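PDB 4Q6J: Lmo0131 protein from Listeria monocytogenes, which is of unproven function but, as an EAL-domain protein, probably hydrolyses the second messenger cyclic di-GMP. Local coordinates for residues Gln25-Ala30 with Tyr230-Tyr235; Ile174-Met179 with Val210-Glu215; Ser8-Asp13 with Leu44-Thr49. All blocks are in the same frame, centred on the assembly; numbering follows the deposited sequence.

Contact 1 (Gln25-Ala30 with Tyr230-Tyr235). With EDO (1,2-ethanediol), chain N; EDO (1,2-ethanediol), chain L; EDO (1,2-ethanediol), chain R.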
loop_
_atom_site.group_PDB
_atom_site.type_symbol
_atom_site.label_atom_id
_atom_site.label_comp_id
_atom_site.label_asym_id
_atom_site.label_seq_id
_atom_site.Cartn_x
_atom_site.Cartn_y
_atom_site.Cartn_z
ATOM N N GLN B 25 -24.187 -13.173 -10.266
ATOM C CA GLN B 25 -25.090 -12.474 -9.359
ATOM C C GLN B 25 -25.961 -11.479 -10.155
ATOM O O GLN B 25 -25.430 -10.611 -10.847
ATOM C CB GLN B 25 -24.325 -11.783 -8.222
ATOM C CG GLN B 25 -25.308 -11.261 -7.175
ATOM C CD GLN B 25 -24.682 -10.562 -5.970
ATOM O OE1 GLN B 25 -23.685 -9.858 -6.097
ATOM N NE2 GLN B 25 -25.290 -10.742 -4.794
ATOM N N PRO B 26 -27.319 -11.617 -10.095
ATOM C CA PRO B 26 -28.139 -10.717 -10.914
ATOM C C PRO B 26 -27.955 -9.232 -10.563
ATOM O O PRO B 26 -27.738 -8.862 -9.405
ATOM C CB PRO B 26 -29.582 -11.136 -10.586
ATOM C CG PRO B 26 -29.490 -12.400 -9.959
ATOM C CD PRO B 26 -28.165 -12.509 -9.294
ATOM N N LYS B 27 -28.040 -8.402 -11.591
ATOM C CA LYS B 27 -28.181 -6.972 -11.436
ATOM C C LYS B 27 -29.567 -6.625 -11.971
ATOM O O LYS B 27 -29.963 -7.094 -13.038
ATOM C CB LYS B 27 -27.083 -6.232 -12.205
ATOM C CG LYS B 27 -25.742 -6.353 -11.519
ATOM C CD LYS B 27 -24.680 -5.776 -12.376
ATOM C CE LYS B 27 -24.601 -6.513 -13.695
ATOM N NZ LYS B 27 -23.512 -5.936 -14.519
ATOM N N VAL B 28 -30.283 -5.798 -11.217
ATOM C CA VAL B 28 -31.682 -5.504 -11.461
ATOM C C VAL B 28 -31.825 -4.019 -11.776
ATOM O O VAL B 28 -31.199 -3.187 -11.145
ATOM C CB VAL B 28 -32.510 -5.868 -10.199
ATOM C CG1 VAL B 28 -33.837 -5.257 -10.221
ATOM C CG2 VAL B 28 -32.606 -7.392 -10.034
ATOM N N ASP B 29 -32.655 -3.684 -12.748
ATOM C CA ASP B 29 -32.985 -2.289 -13.006
ATOM C C ASP B 29 -33.734 -1.671 -11.800
ATOM O O ASP B 29 -34.674 -2.267 -11.304
ATOM C CB ASP B 29 -33.827 -2.202 -14.283
ATOM C CG ASP B 29 -34.057 -0.768 -14.744
ATOM O OD1 ASP B 29 -35.022 -0.144 -14.280
ATOM O OD2 ASP B 29 -33.277 -0.271 -15.582
ATOM N N ALA B 30 -33.318 -0.499 -11.323
ATOM C CA ALA B 30 -33.932 0.114 -10.133
ATOM C C ALA B 30 -35.420 0.461 -10.287
ATOM O O ALA B 30 -36.186 0.430 -9.311
ATOM C CB ALA B 30 -33.138 1.347 -9.683
ATOM N N TYR B 230 -29.071 0.655 -11.104
ATOM C CA TYR B 230 -29.087 -0.808 -11.002
ATOM C C TYR B 230 -28.745 -1.243 -9.611
ATOM O O TYR B 230 -27.965 -0.587 -8.935
ATOM C CB TYR B 230 -28.068 -1.458 -11.931
ATOM C CG TYR B 230 -28.188 -1.018 -13.371
ATOM C CD1 TYR B 230 -29.255 -1.421 -14.154
ATOM C CD2 TYR B 230 -27.222 -0.212 -13.952
ATOM C CE1 TYR B 230 -29.372 -1.017 -15.467
ATOM C CE2 TYR B 230 -27.319 0.187 -15.272
ATOM C CZ TYR B 230 -28.396 -0.218 -16.024
ATOM O OH TYR B 230 -28.486 0.174 -17.325
ATOM N N PHE B 231 -29.309 -2.376 -9.209
ATOM C CA PHE B 231 -29.075 -2.945 -7.887
ATOM C C PHE B 231 -28.462 -4.343 -7.975
ATOM O O PHE B 231 -28.746 -5.105 -8.895
ATOM C CB PHE B 231 -30.394 -3.085 -7.114
ATOM C CG PHE B 231 -31.143 -1.786 -6.889
ATOM C CD1 PHE B 231 -30.469 -0.618 -6.547
ATOM C CD2 PHE B 231 -32.524 -1.743 -7.017
ATOM C CE1 PHE B 231 -31.168 0.558 -6.326
ATOM C CE2 PHE B 231 -33.207 -0.569 -6.806
ATOM C CZ PHE B 231 -32.530 0.572 -6.466
ATOM N N GLN B 232 -27.680 -4.686 -6.963
ATOM C CA GLN B 232 -27.140 -6.008 -6.805
ATOM C C GLN B 232 -27.018 -6.275 -5.284
ATOM O O GLN B 232 -26.645 -5.407 -4.527
ATOM C CB GLN B 232 -25.777 -6.039 -7.502
ATOM C CG GLN B 232 -25.064 -7.321 -7.511
ATOM C CD GLN B 232 -23.766 -7.201 -8.257
ATOM O OE1 GLN B 232 -23.563 -6.271 -9.015
ATOM N NE2 GLN B 232 -22.888 -8.137 -8.047
ATOM N N GLY B 233 -27.370 -7.463 -4.842
ATOM C CA GLY B 233 -27.163 -7.793 -3.453
ATOM C C GLY B 233 -28.084 -8.896 -3.022
ATOM O O GLY B 233 -28.942 -9.315 -3.785
ATOM N N TYR B 234 -27.917 -9.331 -1.780
ATOM C CA TYR B 234 -28.660 -10.455 -1.222
ATOM C C TYR B 234 -30.187 -10.341 -1.383
ATOM O O TYR B 234 -30.888 -11.345 -1.556
ATOM C CB TYR B 234 -28.279 -10.666 0.260
ATOM C CG TYR B 234 -28.403 -12.097 0.685
ATOM C CD1 TYR B 234 -27.389 -13.011 0.419
ATOM C CD2 TYR B 234 -29.552 -12.553 1.325
ATOM C CE1 TYR B 234 -27.516 -14.333 0.794
ATOM C CE2 TYR B 234 -29.684 -13.880 1.708
ATOM C CZ TYR B 234 -28.668 -14.764 1.439
ATOM O OH TYR B 234 -28.802 -16.087 1.827
ATOM N N TYR B 235 -30.695 -9.117 -1.339
ATOM C CA TYR B 235 -32.137 -8.864 -1.389
ATOM C C TYR B 235 -32.774 -9.428 -2.655
ATOM O O TYR B 235 -33.966 -9.793 -2.685
ATOM C CB TYR B 235 -32.422 -7.363 -1.279
ATOM C CG TYR B 235 -33.898 -7.020 -1.226
ATOM C CD1 TYR B 235 -34.644 -7.263 -0.082
ATOM C CD2 TYR B 235 -34.548 -6.452 -2.315
ATOM C CE1 TYR B 235 -35.996 -6.959 -0.026
ATOM C CE2 TYR B 235 -35.902 -6.150 -2.277
ATOM C CZ TYR B 235 -36.625 -6.405 -1.123
ATOM O OH TYR B 235 -37.978 -6.113 -1.048
HETATM C C1 EDO N . -24.448 -2.267 -15.304
HETATM O O1 EDO N . -23.332 -3.074 -14.898
HETATM C C2 EDO N . -25.686 -3.117 -15.534
HETATM O O2 EDO N . -26.169 -3.640 -14.292
HETATM C C1 EDO L . -24.574 -8.994 -0.209
HETATM O O1 EDO L . -25.763 -8.222 -0.386
HETATM C C2 EDO L . -23.835 -9.186 -1.513
HETATM O O2 EDO L . -24.604 -9.967 -2.424
HETATM C C1 EDO R . -30.567 -14.427 -1.725
HETATM O O1 EDO R . -30.019 -15.717 -1.980
HETATM C C2 EDO R . -32.031 -14.642 -1.390
HETATM O O2 EDO R . -32.703 -13.396 -1.200
HETATM O O HOH W 1 -28.351 -9.471 -6.774
#
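Val-28 and Phe-231 form an antiparallel hydrogen-bonded pair in a buried contact where strand 20-29 meets the short strand 230-231 in the curled sheet of the barrel. Val-28 N gives its hydrogen to Phe-231 O at 2.9 Å, and Phe-231 N returns one to Val-28 O at 2.8 Å. Asp-29 and Tyr-230 are the adjoining non-hydrogen-bonded pair. Phe-231 turns to the same face as Val-28; its CZ comes within 3.4 Å of CB of Ala-30, just past strand 20-29, and its ring also packs on Val-220 and Leu-223 of helix 217-225.

A side-chain bond joins the other end of the contact. Gln-232 NE2 donates to Gln-25 OE1 at 2.7 Å in a fairly straight bond (165° at the hydrogen), although the two amide planes stand almost perpendicular, 86° apart. Both chains are extended, Gln-232 with CG anti to its backbone N (chi1 -178°), which carries the amide across to Gln-25. The other hydrogen of Gln-232 NE2 can serve Glu-39 OE1, and Gln-232 OE1 accepts from Lys-176 NZ, so the amide is fixed in rotation. A water joins Pro-26 O (2.8 Å) to Gly-233 N (3.0 Å). Ethanediol molecules, probably from the crystallisation liquor, bind Lys-27 NZ and Gln-25 NE2. An antiparallel strand pair within an otherwise mainly parallel barrel is characteristic of the EAL-domain variant of the TIM barrel.

Contact 2 (Ile174-Met179 with Val210-Glu215). With EDO (1,2-ethanediol), chain L.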
loop_
_atom_site.group_PDB
_atom_site.type_symbol
_atom_site.label_atom_id
_atom_site.label_comp_id
_atom_site.label_asym_id
_atom_site.label_seq_id
_atom_site.Cartn_x
_atom_site.Cartn_y
_atom_site.Cartn_z
ATOM N N ILE B 174 -19.841 2.331 -16.339
ATOM C CA ILE B 174 -20.604 1.998 -15.140
ATOM C C ILE B 174 -19.721 2.087 -13.892
ATOM O O ILE B 174 -18.617 1.550 -13.842
ATOM C CB ILE B 174 -21.227 0.580 -15.239
ATOM C CG1 ILE B 174 -22.288 0.517 -16.337
ATOM C CG2 ILE B 174 -21.805 0.133 -13.914
ATOM C CD1 ILE B 174 -22.044 -0.609 -17.290
ATOM N N VAL B 175 -20.219 2.813 -12.902
ATOM C CA VAL B 175 -19.580 2.896 -11.602
ATOM C C VAL B 175 -20.294 1.970 -10.639
ATOM O O VAL B 175 -21.506 2.068 -10.475
ATOM C CB VAL B 175 -19.642 4.328 -11.051
ATOM C CG1 VAL B 175 -19.389 4.347 -9.543
ATOM C CG2 VAL B 175 -18.667 5.230 -11.821
ATOM N N LYS B 176 -19.537 1.077 -10.018
ATOM C CA LYS B 176 -20.067 0.162 -9.030
ATOM C C LYS B 176 -19.584 0.580 -7.645
ATOM O O LYS B 176 -18.432 0.999 -7.456
ATOM C CB LYS B 176 -19.666 -1.275 -9.374
ATOM C CG LYS B 176 -19.962 -1.581 -10.831
ATOM C CD LYS B 176 -20.024 -3.058 -11.149
ATOM C CE LYS B 176 -21.214 -3.746 -10.495
ATOM N NZ LYS B 176 -20.946 -5.197 -10.342
ATOM N N THR B 177 -20.484 0.499 -6.679
ATOM C CA THR B 177 -20.165 0.853 -5.306
ATOM C C THR B 177 -20.316 -0.355 -4.419
ATOM O O THR B 177 -21.151 -1.208 -4.668
ATOM C CB THR B 177 -21.094 1.946 -4.827
ATOM O OG1 THR B 177 -22.446 1.484 -4.938
ATOM C CG2 THR B 177 -20.904 3.189 -5.688
ATOM N N ASP B 178 -19.499 -0.456 -3.389
ATOM C CA ASP B 178 -19.561 -1.664 -2.600
ATOM C C ASP B 178 -20.484 -1.477 -1.407
ATOM O O ASP B 178 -21.090 -0.415 -1.228
ATOM C CB ASP B 178 -18.166 -2.210 -2.255
ATOM C CG ASP B 178 -17.451 -1.403 -1.223
ATOM O OD1 ASP B 178 -17.673 -1.655 -0.024
ATOM O OD2 ASP B 178 -16.633 -0.553 -1.614
HETATM N N MSE B 179 -20.627 -2.506 -0.596
HETATM C CA MSE B 179 -21.692 -2.588 0.366
HETATM C C MSE B 179 -21.658 -1.475 1.395
HETATM O O MSE B 179 -22.714 -1.014 1.795
HETATM C CB MSE B 179 -21.718 -3.980 0.983
HETATM C CG MSE B 179 -20.966 -4.091 2.287
HETATM SE SE MSE B 179 -22.233 -3.829 3.765
HETATM C CE MSE B 179 -21.777 -5.612 4.461
ATOM N N VAL B 210 -24.137 1.151 -10.440
ATOM C CA VAL B 210 -24.680 -0.074 -9.842
ATOM C C VAL B 210 -24.332 -0.032 -8.365
ATOM O O VAL B 210 -23.175 0.142 -8.038
ATOM C CB VAL B 210 -24.045 -1.391 -10.392
ATOM C CG1 VAL B 210 -24.619 -2.584 -9.636
ATOM C CG2 VAL B 210 -24.260 -1.566 -11.873
ATOM N N THR B 211 -25.306 -0.172 -7.470
ATOM C CA THR B 211 -24.972 -0.273 -6.055
ATOM C C THR B 211 -25.054 -1.741 -5.635
ATOM O O THR B 211 -26.115 -2.327 -5.710
ATOM C CB THR B 211 -25.910 0.602 -5.183
ATOM O OG1 THR B 211 -27.272 0.323 -5.507
ATOM C CG2 THR B 211 -25.652 2.062 -5.418
ATOM N N GLU B 212 -23.921 -2.327 -5.226
ATOM C CA GLU B 212 -23.886 -3.691 -4.725
ATOM C C GLU B 212 -24.128 -3.678 -3.221
ATOM O O GLU B 212 -24.086 -2.627 -2.582
ATOM C CB GLU B 212 -22.530 -4.340 -4.974
ATOM C CG GLU B 212 -21.986 -4.141 -6.357
ATOM C CD GLU B 212 -20.733 -4.982 -6.596
ATOM O OE1 GLU B 212 -20.431 -5.870 -5.772
ATOM O OE2 GLU B 212 -20.037 -4.762 -7.600
ATOM N N GLY B 213 -24.371 -4.854 -2.661
ATOM C CA GLY B 213 -24.568 -4.972 -1.234
ATOM C C GLY B 213 -25.960 -4.551 -0.822
ATOM O O GLY B 213 -26.190 -4.269 0.346
ATOM N N VAL B 214 -26.896 -4.517 -1.767
ATOM C CA VAL B 214 -28.266 -4.172 -1.416
ATOM C C VAL B 214 -28.887 -5.323 -0.618
ATOM O O VAL B 214 -28.940 -6.458 -1.085
ATOM C CB VAL B 214 -29.136 -3.810 -2.650
ATOM C CG1 VAL B 214 -30.583 -3.566 -2.238
ATOM C CG2 VAL B 214 -28.579 -2.568 -3.330
ATOM N N GLU B 215 -29.348 -5.026 0.589
ATOM C CA GLU B 215 -29.831 -6.060 1.480
ATOM C C GLU B 215 -31.323 -5.953 1.818
ATOM O O GLU B 215 -31.963 -6.963 2.107
ATOM C CB GLU B 215 -28.974 -6.074 2.743
ATOM C CG GLU B 215 -27.515 -6.397 2.459
ATOM C CD GLU B 215 -27.144 -7.829 2.783
ATOM O OE1 GLU B 215 -27.732 -8.391 3.729
ATOM O OE2 GLU B 215 -26.260 -8.390 2.110
HETATM C C1 EDO L . -24.574 -8.994 -0.209
HETATM O O1 EDO L . -25.763 -8.222 -0.386
HETATM C C2 EDO L . -23.835 -9.186 -1.513
HETATM O O2 EDO L . -24.604 -9.967 -2.424
HETATM O O HOH W 2 -23.323 -0.169 -2.827
HETATM O O HOH W 3 -25.315 -2.449 2.268
#
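Lys-176 and Thr-177 pair in parallel with Val-210 and Thr-211, joining the two strands of a beta-alpha-beta unit of the TIM-barrel fold: strand 174-177, helix 189-204, strand 208-211. The two short segments run nearly the same way, 14° apart. Three backbone bonds hold the pairing: Val-210 N to Val-175 O (2.8 Å), Thr-177 N to Val-210 O (3.0 Å) and Glu-212 N to Thr-177 O (3.0 Å), the last reaching past the end of strand 208-211.

Apolar packing follows the same register. CG2 of Ile-174 touches CG2 of Val-210 at 3.6 Å, and the aliphatic part of Lys-176 runs alongside Val-210, pointing the same way. On the face of Thr-177 and Thr-211 the two threonine side chains also lie side by side, OG1 of Thr-177 beside CG2 of Thr-211 (3.3 Å). Gly-213, at positive phi, passes close to CB of Met-179, a selenomethionine here; the CA atoms of Met-179 and Gly-213 are 4.1 Å apart.

Charge and water complete the contact. Glu-125 and Glu-39 lie around Lys-176 NZ at the longer range of weak ion pairs. One water is held by Thr-177 OG1, Asp-178 O and Glu-212 O, and another spans Met-179 O and Gly-213 O. A bend at chi3 (67°) brings Lys-176 NZ to Glu-212 OE2 in a 2.9 Å salt bridge, met from above the carboxylate plane.

Contact 3 (Ser8-Asp13 with Leu44-Thr49)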
loop_
_atom_site.group_PDB
_atom_site.type_symbol
_atom_site.label_atom_id
_atom_site.label_comp_id
_atom_site.label_asym_id
_atom_site.label_seq_id
_atom_site.Cartn_x
_atom_site.Cartn_y
_atom_site.Cartn_z
ATOM N N SER B 8 -3.994 -26.579 2.326
ATOM C CA SER B 8 -3.529 -25.890 1.138
ATOM C C SER B 8 -3.352 -26.855 -0.043
ATOM O O SER B 8 -3.609 -26.497 -1.181
ATOM C CB SER B 8 -2.203 -25.188 1.408
ATOM O OG SER B 8 -1.823 -25.307 2.757
ATOM N N THR B 9 -2.860 -28.063 0.225
ATOM C CA THR B 9 -2.700 -29.062 -0.828
ATOM C C THR B 9 -3.927 -29.275 -1.715
ATOM O O THR B 9 -3.833 -29.213 -2.928
ATOM C CB THR B 9 -2.363 -30.397 -0.202
ATOM O OG1 THR B 9 -1.078 -30.323 0.448
ATOM C CG2 THR B 9 -2.360 -31.464 -1.258
ATOM N N GLU B 10 -5.073 -29.529 -1.095
ATOM C CA GLU B 10 -6.318 -29.731 -1.823
ATOM C C GLU B 10 -6.660 -28.526 -2.715
ATOM O O GLU B 10 -7.111 -28.678 -3.849
ATOM C CB GLU B 10 -7.431 -30.007 -0.833
ATOM C CG GLU B 10 -8.798 -29.973 -1.434
ATOM C CD GLU B 10 -9.868 -30.422 -0.450
ATOM O OE1 GLU B 10 -9.516 -30.978 0.626
ATOM O OE2 GLU B 10 -11.064 -30.213 -0.764
ATOM N N ILE B 11 -6.415 -27.328 -2.196
ATOM C CA ILE B 11 -6.520 -26.093 -2.990
ATOM C C ILE B 11 -5.610 -26.071 -4.229
ATOM O O ILE B 11 -6.097 -25.938 -5.342
ATOM C CB ILE B 11 -6.300 -24.825 -2.110
ATOM C CG1 ILE B 11 -7.516 -24.625 -1.195
ATOM C CG2 ILE B 11 -6.039 -23.594 -2.966
ATOM C CD1 ILE B 11 -7.396 -23.526 -0.211
ATOM N N TRP B 12 -4.318 -26.263 -4.013
ATOM C CA TRP B 12 -3.318 -26.191 -5.061
ATOM C C TRP B 12 -3.610 -27.241 -6.124
ATOM O O TRP B 12 -3.410 -26.996 -7.287
ATOM C CB TRP B 12 -1.900 -26.327 -4.468
ATOM C CG TRP B 12 -1.420 -25.063 -3.828
ATOM C CD1 TRP B 12 -2.170 -24.171 -3.160
ATOM C CD2 TRP B 12 -0.077 -24.548 -3.812
ATOM N NE1 TRP B 12 -1.405 -23.128 -2.731
ATOM C CE2 TRP B 12 -0.113 -23.332 -3.121
ATOM C CE3 TRP B 12 1.144 -24.993 -4.326
ATOM C CZ2 TRP B 12 1.021 -22.561 -2.911
ATOM C CZ3 TRP B 12 2.264 -24.223 -4.114
ATOM C CH2 TRP B 12 2.194 -23.016 -3.423
ATOM N N ASP B 13 -4.098 -28.432 -5.800
ATOM C CA ASP B 13 -4.402 -29.420 -6.825
ATOM C C ASP B 13 -5.623 -29.016 -7.650
ATOM O O ASP B 13 -5.698 -29.325 -8.835
ATOM C CB ASP B 13 -4.571 -30.813 -6.239
ATOM C CG ASP B 13 -4.255 -31.903 -7.250
ATOM O OD1 ASP B 13 -3.725 -31.574 -8.339
ATOM O OD2 ASP B 13 -4.519 -33.087 -6.951
ATOM N N LEU B 44 -13.628 -21.544 -7.094
ATOM C CA LEU B 44 -12.751 -22.683 -7.277
ATOM C C LEU B 44 -13.462 -23.865 -6.658
ATOM O O LEU B 44 -13.824 -23.836 -5.483
ATOM C CB LEU B 44 -11.399 -22.481 -6.594
ATOM C CG LEU B 44 -10.399 -23.643 -6.697
ATOM C CD1 LEU B 44 -9.828 -23.762 -8.095
ATOM C CD2 LEU B 44 -9.308 -23.490 -5.666
ATOM N N LYS B 45 -13.688 -24.901 -7.448
ATOM C CA LYS B 45 -14.315 -26.096 -6.931
ATOM C C LYS B 45 -13.196 -27.040 -6.554
ATOM O O LYS B 45 -12.424 -27.436 -7.422
ATOM C CB LYS B 45 -15.226 -26.747 -7.982
ATOM C CG LYS B 45 -16.238 -27.677 -7.338
ATOM C CD LYS B 45 -16.756 -28.729 -8.281
ATOM C CE LYS B 45 -18.128 -29.289 -7.850
ATOM N NZ LYS B 45 -18.116 -30.083 -6.595
ATOM N N THR B 46 -13.105 -27.387 -5.270
ATOM C CA THR B 46 -12.117 -28.374 -4.800
ATOM C C THR B 46 -12.783 -29.715 -4.537
ATOM O O THR B 46 -13.912 -29.951 -4.954
ATOM C CB THR B 46 -11.437 -27.935 -3.513
ATOM O OG1 THR B 46 -12.334 -28.162 -2.419
ATOM C CG2 THR B 46 -11.024 -26.448 -3.588
ATOM N N ALA B 47 -12.079 -30.590 -3.833
ATOM C CA ALA B 47 -12.587 -31.924 -3.586
ATOM C C ALA B 47 -13.783 -31.859 -2.661
ATOM O O ALA B 47 -14.773 -32.553 -2.859
ATOM C CB ALA B 47 -11.504 -32.803 -2.990
ATOM N N THR B 48 -13.694 -31.011 -1.647
ATOM C CA THR B 48 -14.650 -31.061 -0.554
ATOM C C THR B 48 -15.555 -29.828 -0.473
ATOM O O THR B 48 -16.465 -29.778 0.349
ATOM C CB THR B 48 -13.923 -31.290 0.791
ATOM O OG1 THR B 48 -13.052 -30.192 1.068
ATOM C CG2 THR B 48 -13.110 -32.575 0.745
ATOM N N THR B 49 -15.322 -28.843 -1.334
ATOM C CA THR B 49 -16.058 -27.596 -1.234
ATOM C C THR B 49 -15.893 -26.734 -2.477
ATOM O O THR B 49 -15.300 -27.172 -3.462
ATOM C CB THR B 49 -15.636 -26.820 0.042
ATOM O OG1 THR B 49 -16.608 -25.823 0.370
ATOM C CG2 THR B 49 -14.259 -26.188 -0.130
#
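The first turns of helix 8-16 lie beside the end of strand 35-45 and the turn that follows it; the backbones come closest at Ile-11 and Thr-46, whose CA atoms are 6.3 Å apart. Within the turn, Thr-46 N bonds to Thr-49 O, closing the hairpin that leads into strand 50-51.

Glu-10 carries the polar contact. Its chain is extended, with CG anti to the backbone N (chi1 169°), and reaches from the helix across to the turn, where OE2 is the meeting point. Thr-48 OG1 donates to Glu-10 OE2 at 2.7 Å, on the syn side and 16° out of the carboxylate plane. Thr-48 N reaches the same Glu-10 OE2 at 2.9 Å, nearly in line with its C-O bond, although the bond is bent at the hydrogen (135°). Thr-46 OG1 lies 2.9 Å from Glu-10 OE2, but its proton could go instead to Thr-49 O. Toward the strand, Leu-44 CD2 packs loosely against Ile-11 CG2 at 4.2 Å, and Leu-44 continues onto Ala-14, Ile-15 and Phe-56.

One carboxylate oxygen thus gathers hydroxyl and backbone donors of the turn, which would probably favour the ionised acid and ties the N-terminal helix to the hairpin.

Contacts 1 and 2 are neighbours in the same sheet, their centres 8 Å apart, and contact 2 is nested inside the loop that contact 1 closes. Strands 208-211 and 230-231 run side by side, with Tyr-230 O 3.1 Å from Thr-211 N and Gln-232 O 2.9 Å from Val-214 N, both probable hydrogen bonds. One ethanediol bridges the two contacts through Gln-25, Tyr-234 and Glu-215. Contact 3 is remote: its centre is about 30 Å from each of the others, though strand 35-45 pairs with strand 20-29. Across the subunit interface, Ser-8 and Thr-9 of the second subunit bond to Glu-215, bringing the helix of its contact 3 to contact 2.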